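Local coordinates for protein alpha-rhamnosidase (Dictyoglomus thermophilum, PDB 6I60) that probably hydrolyses terminal non-reducing alpha-L-rhamnose residues in alpha-L-rhamnosides, as an alpha-L-rhamnosidase of a thermophilic bacterium, at residues E78-N83 / S130-F135; T744-I749 / D777-K782. All blocks are in the same frame, centred on the assembly; numbering follows the deposited sequence.

Contact 1: E78-N83 / S130-F135; sequences ETINDN and SVVNTF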
loop_
_atom_site.group_PDB
_atom_site.type_symbol
_atom_site.label_atom_id
_atom_site.label_comp_id
_atom_site.label_asym_id
_atom_site.label_seq_id
_atom_site.Cartn_x
_atom_site.Cartn_y
_atom_site.Cartn_z
ATOM N N GLU A 78 -3.710 2.183 37.399
ATOM C CA GLU A 78 -3.442 2.871 38.657
ATOM C C GLU A 78 -1.989 3.315 38.743
ATOM O O GLU A 78 -1.688 4.351 39.348
ATOM C CB GLU A 78 -3.797 1.961 39.837
ATOM C CG GLU A 78 -3.535 2.564 41.211
ATOM C CD GLU A 78 -2.248 2.060 41.839
ATOM O OE1 GLU A 78 -1.336 2.883 42.073
ATOM O OE2 GLU A 78 -2.147 0.843 42.101
ATOM N N THR A 79 -1.081 2.563 38.122
ATOM C CA THR A 79 0.341 2.879 38.189
ATOM C C THR A 79 0.702 4.058 37.291
ATOM O O THR A 79 1.448 4.951 37.708
ATOM C CB THR A 79 1.162 1.641 37.816
ATOM O OG1 THR A 79 1.242 0.761 38.944
ATOM C CG2 THR A 79 2.561 2.023 37.381
ATOM N N ILE A 80 0.177 4.085 36.062
ATOM C CA ILE A 80 0.523 5.162 35.139
ATOM C C ILE A 80 -0.062 6.487 35.604
ATOM O O ILE A 80 0.499 7.554 35.324
ATOM C CB ILE A 80 0.072 4.817 33.706
ATOM C CG1 ILE A 80 0.662 5.818 32.714
ATOM C CG2 ILE A 80 -1.444 4.797 33.595
ATOM C CD1 ILE A 80 1.231 5.181 31.485
ATOM N N ASN A 81 -1.176 6.454 36.330
ATOM C CA ASN A 81 -1.786 7.691 36.802
ATOM C C ASN A 81 -1.031 8.319 37.965
ATOM O O ASN A 81 -1.551 9.258 38.581
ATOM C CB ASN A 81 -3.242 7.435 37.193
ATOM C CG ASN A 81 -4.126 7.154 35.991
ATOM O OD1 ASN A 81 -3.862 7.632 34.886
ATOM N ND2 ASN A 81 -5.180 6.376 36.202
ATOM N N ASP A 82 0.168 7.828 38.275
ATOM C CA ASP A 82 1.014 8.402 39.313
ATOM C C ASP A 82 2.298 9.002 38.752
ATOM O O ASP A 82 3.197 9.347 39.527
ATOM C CB ASP A 82 1.344 7.345 40.368
ATOM C CG ASP A 82 0.475 7.470 41.604
ATOM O OD1 ASP A 82 -0.232 6.495 41.935
ATOM O OD2 ASP A 82 0.499 8.544 42.242
ATOM N N ASN A 83 2.404 9.130 37.427
ATOM C CA ASN A 83 3.556 9.758 36.772
ATOM C C ASN A 83 4.861 9.037 37.106
ATOM O O ASN A 83 5.909 9.664 37.277
ATOM C CB ASN A 83 3.655 11.246 37.124
ATOM C CG ASN A 83 2.309 11.943 37.108
ATOM O OD1 ASN A 83 1.662 12.046 36.066
ATOM N ND2 ASN A 83 1.879 12.429 38.267
ATOM N N SER A 130 -0.587 13.507 28.012
ATOM C CA SER A 130 -1.584 13.064 27.054
ATOM C C SER A 130 -2.542 12.069 27.704
ATOM O O SER A 130 -2.320 11.579 28.815
ATOM C CB SER A 130 -0.911 12.424 25.842
ATOM O OG SER A 130 -0.447 11.124 26.161
ATOM N N VAL A 131 -3.629 11.773 26.993
ATOM C CA VAL A 131 -4.562 10.757 27.456
ATOM C C VAL A 131 -3.887 9.394 27.390
ATOM O O VAL A 131 -3.176 9.078 26.427
ATOM C CB VAL A 131 -5.854 10.797 26.622
ATOM C CG1 VAL A 131 -6.598 9.474 26.707
ATOM C CG2 VAL A 131 -6.744 11.942 27.086
ATOM N N VAL A 132 -4.089 8.587 28.434
ATOM C CA VAL A 132 -3.431 7.288 28.528
ATOM C C VAL A 132 -3.826 6.428 27.336
ATOM O O VAL A 132 -5.010 6.141 27.119
ATOM C CB VAL A 132 -3.784 6.603 29.853
ATOM C CG1 VAL A 132 -3.295 5.163 29.856
ATOM C CG2 VAL A 132 -3.193 7.380 31.019
ATOM N N ASN A 133 -2.833 6.020 26.551
ATOM C CA ASN A 133 -3.036 5.104 25.443
ATOM C C ASN A 133 -2.629 3.694 25.868
ATOM O O ASN A 133 -2.247 3.447 27.015
ATOM C CB ASN A 133 -2.259 5.570 24.211
ATOM C CG ASN A 133 -3.098 6.434 23.288
ATOM O OD1 ASN A 133 -3.504 7.539 23.652
ATOM N ND2 ASN A 133 -3.367 5.929 22.088
ATOM N N THR A 134 -2.707 2.756 24.929
ATOM C CA THR A 134 -2.541 1.350 25.262
ATOM C C THR A 134 -1.979 0.602 24.064
ATOM O O THR A 134 -2.381 0.853 22.926
ATOM C CB THR A 134 -3.881 0.736 25.697
ATOM O OG1 THR A 134 -4.170 1.125 27.046
ATOM C CG2 THR A 134 -3.856 -0.784 25.605
ATOM N N PHE A 135 -1.035 -0.301 24.324
ATOM C CA PHE A 135 -0.606 -1.270 23.325
ATOM C C PHE A 135 -0.451 -2.624 23.999
ATOM O O PHE A 135 0.137 -2.717 25.080
ATOM C CB PHE A 135 0.701 -0.843 22.637
ATOM C CG PHE A 135 1.883 -0.736 23.561
ATOM C CD1 PHE A 135 2.101 0.415 24.300
ATOM C CD2 PHE A 135 2.792 -1.777 23.667
ATOM C CE1 PHE A 135 3.192 0.519 25.140
ATOM C CE2 PHE A 135 3.886 -1.679 24.506
ATOM C CZ PHE A 135 4.087 -0.530 25.242
#
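The carbonyl oxygen of I80 takes two hydrogen bonds, one from the backbone at 3.2 Å (N83 N to I80 O) and one from the ammonium group of K116, while the side chain of I80 packs on V132. This lies in the N-terminal immunoglobulin-like domain, where strand 112-120 separates strand 68-74 from strand 133-137. Helix 77-80 follows strand 68-74, and V132 immediately precedes strand 133-137, so the contact spans the strand between them, from which K116 comes. The N83 bond closes a type I beta turn from I80 to N83.

Only 97 Å² is buried between the two segments, and the touching groups are few. I80 CG2, set between its own backbone N and carbonyl carbon, reaches V132 CG2 at 4.0 Å and lies 4.2 Å from V132 CG1. It thus meets both branches of the valine. The two side chains run past one another in opposing senses. On each side of V132 in the chain, backbone hydrogen bonds tie the segment to strand 112-120, S130 to V117 and N133 to W115, and S130 OG is also bonded to V117 N. N81, the first residue to leave helical geometry, crosses V132 at about a right angle. Its amide oxygen OD1 makes a van der Waals contact, 3.9 Å from V132 CG2, the methyl that lies beside the valine's own backbone N.

Contact 2: T744-I749 / D777-K782; sequences TLLEDI and DEVAYK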
loop_
_atom_site.group_PDB
_atom_site.type_symbol
_atom_site.label_atom_id
_atom_site.label_comp_id
_atom_site.label_asym_id
_atom_site.label_seq_id
_atom_site.Cartn_x
_atom_site.Cartn_y
_atom_site.Cartn_z
ATOM N N THR A 744 17.025 18.620 -26.825
ATOM C CA THR A 744 16.674 17.414 -27.569
ATOM C C THR A 744 15.433 16.756 -26.982
ATOM O O THR A 744 14.596 16.219 -27.717
ATOM C CB THR A 744 17.851 16.436 -27.573
ATOM O OG1 THR A 744 19.058 17.141 -27.886
ATOM C CG2 THR A 744 17.633 15.336 -28.603
ATOM N N LEU A 745 15.290 16.801 -25.656
ATOM C CA LEU A 745 14.099 16.248 -25.022
ATOM C C LEU A 745 12.861 17.072 -25.359
ATOM O O LEU A 745 11.802 16.513 -25.670
ATOM C CB LEU A 745 14.305 16.175 -23.509
ATOM C CG LEU A 745 13.076 15.825 -22.671
ATOM C CD1 LEU A 745 12.549 14.453 -23.056
ATOM C CD2 LEU A 745 13.406 15.885 -21.193
ATOM N N LEU A 746 12.978 18.402 -25.311
ATOM C CA LEU A 746 11.837 19.263 -25.604
ATOM C C LEU A 746 11.402 19.136 -27.059
ATOM O O LEU A 746 10.201 19.086 -27.350
ATOM C CB LEU A 746 12.178 20.716 -25.272
ATOM C CG LEU A 746 12.313 21.068 -23.788
ATOM C CD1 LEU A 746 12.974 22.429 -23.611
ATOM C CD2 LEU A 746 10.955 21.027 -23.100
ATOM N N GLU A 747 12.362 19.083 -27.985
ATOM C CA GLU A 747 12.010 18.961 -29.397
ATOM C C GLU A 747 11.394 17.603 -29.706
ATOM O O GLU A 747 10.505 17.508 -30.559
ATOM C CB GLU A 747 13.242 19.208 -30.267
ATOM C CG GLU A 747 13.820 20.607 -30.120
ATOM C CD GLU A 747 14.982 20.863 -31.059
ATOM O OE1 GLU A 747 15.053 21.974 -31.628
ATOM O OE2 GLU A 747 15.822 19.953 -31.228
ATOM N N ASP A 748 11.847 16.545 -29.030
ATOM C CA ASP A 748 11.219 15.243 -29.213
ATOM C C ASP A 748 9.805 15.225 -28.648
ATOM O O ASP A 748 8.949 14.482 -29.141
ATOM C CB ASP A 748 12.069 14.154 -28.562
ATOM C CG ASP A 748 11.783 12.779 -29.128
ATOM O OD1 ASP A 748 12.570 12.305 -29.975
ATOM O OD2 ASP A 748 10.769 12.172 -28.724
ATOM N N ILE A 749 9.544 16.036 -27.624
ATOM C CA ILE A 749 8.210 16.101 -27.040
ATOM C C ILE A 749 7.298 16.988 -27.878
ATOM O O ILE A 749 6.171 16.605 -28.214
ATOM C CB ILE A 749 8.291 16.598 -25.585
ATOM C CG1 ILE A 749 8.865 15.512 -24.673
ATOM C CG2 ILE A 749 6.923 17.044 -25.095
ATOM C CD1 ILE A 749 9.181 16.005 -23.274
ATOM N N ASP A 777 7.290 23.754 -17.028
ATOM C CA ASP A 777 6.070 23.139 -16.519
ATOM C C ASP A 777 4.907 23.259 -17.497
ATOM O O ASP A 777 3.959 22.471 -17.410
ATOM C CB ASP A 777 5.689 23.756 -15.171
ATOM C CG ASP A 777 5.795 25.273 -15.165
ATOM O OD1 ASP A 777 6.035 25.864 -16.241
ATOM O OD2 ASP A 777 5.633 25.878 -14.081
ATOM N N GLU A 778 4.957 24.221 -18.424
ATOM C CA GLU A 778 3.890 24.347 -19.412
ATOM C C GLU A 778 3.881 23.171 -20.378
ATOM O O GLU A 778 2.809 22.744 -20.822
ATOM C CB GLU A 778 4.030 25.662 -20.179
ATOM C CG GLU A 778 3.939 26.907 -19.308
ATOM C CD GLU A 778 2.522 27.193 -18.842
ATOM O OE1 GLU A 778 1.573 26.627 -19.430
ATOM O OE2 GLU A 778 2.359 27.982 -17.885
ATOM N N VAL A 779 5.058 22.640 -20.716
ATOM C CA VAL A 779 5.128 21.477 -21.593
ATOM C C VAL A 779 4.552 20.250 -20.898
ATOM O O VAL A 779 3.828 19.455 -21.508
ATOM C CB VAL A 779 6.581 21.245 -22.049
ATOM C CG1 VAL A 779 6.689 19.974 -22.878
ATOM C CG2 VAL A 779 7.092 22.450 -22.830
ATOM N N ALA A 780 4.855 20.081 -19.610
ATOM C CA ALA A 780 4.340 18.931 -18.874
ATOM C C ALA A 780 2.824 18.991 -18.742
ATOM O O ALA A 780 2.144 17.963 -18.848
ATOM C CB ALA A 780 5.001 18.852 -17.498
ATOM N N TYR A 781 2.275 20.187 -18.512
ATOM C CA TYR A 781 0.827 20.323 -18.408
ATOM C C TYR A 781 0.144 20.005 -19.733
ATOM O O TYR A 781 -0.923 19.380 -19.752
ATOM C CB TYR A 781 0.465 21.732 -17.941
ATOM C CG TYR A 781 -1.022 21.971 -17.808
ATOM C CD1 TYR A 781 -1.707 21.572 -16.670
ATOM C CD2 TYR A 781 -1.739 22.595 -18.821
ATOM C CE1 TYR A 781 -3.066 21.786 -16.543
ATOM C CE2 TYR A 781 -3.099 22.813 -18.704
ATOM C CZ TYR A 781 -3.757 22.408 -17.562
ATOM O OH TYR A 781 -5.111 22.621 -17.435
ATOM N N LYS A 782 0.742 20.429 -20.851
ATOM C CA LYS A 782 0.157 20.137 -22.155
ATOM C C LYS A 782 0.195 18.647 -22.464
ATOM O O LYS A 782 -0.651 18.149 -23.215
ATOM C CB LYS A 782 0.879 20.926 -23.246
ATOM C CG LYS A 782 0.375 22.354 -23.414
ATOM C CD LYS A 782 0.658 22.889 -24.811
ATOM C CE LYS A 782 -0.192 22.183 -25.856
ATOM N NZ LYS A 782 -0.669 23.119 -26.913
#
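V779 gives one methyl to each of two side chains on the facing helix: CG1 meets I749 CG2 at 3.7 Å, and CG2 meets L746 CD2 at 4.1 Å. These partners are three residues apart and therefore lie on one face of helix 738-750, with the valine reaching them both. The first torsion of V779 (176°) explains the division, since it places CG1 anti to the backbone N and CG2 anti to the carbonyl carbon. L746 sets off at an angle to the contact, and it is the end of its chain that closes on the valine. I749 leaves its backbone toward the other helix and touches V779 through its branch methyl, CG2. Both pairs cross obliquely, and the nearest CA atoms, those of L746 and V779, are 8.1 Å apart.

All three residues are buried, and the interface of 111 Å² is wholly apolar. It joins two helices of the six-hairpin glycosidase domain, whose family fold is an (alpha/alpha)6 barrel. Helix 761-773, which intervenes in the chain, packs on both helices: its L771 touches I749 and A780, and its I767 also lies against I749. L746 also meets Y776, in the loop just before helix 777-784.

Farther out, Y755 ties the two segments by separate routes, through a backbone hydrogen bond to I749 and a cation-pi contact with K782. Helix 777-784 is held on other flanks by polar bonds, D777 OD2 to H852 ND1, E778 OE1 to G855 N and Y781 OH to D856 OD1.

Overall arrangement
Contact 1 and contact 2 lie on opposite sides of the chain's centre, their centres about 32 and 31 Å from it. These two centres are about 58 Å apart, and even the nearest atoms of the contacts are separated by about 42 Å, so neither can touch the other. They follow in series along the chain: contact 1 closes within the N-terminal immunoglobulin-like domain, and contact 2 opens much later, in the glycosidase domain. A pocket for a bound 2-(2-ethoxyethoxy)ethanol is lined by Y656, E659 and L660 of helix 651-672, which belongs to the same glycosidase domain as contact 2. Neither contact includes any of those three residues; each is packing within its own domain.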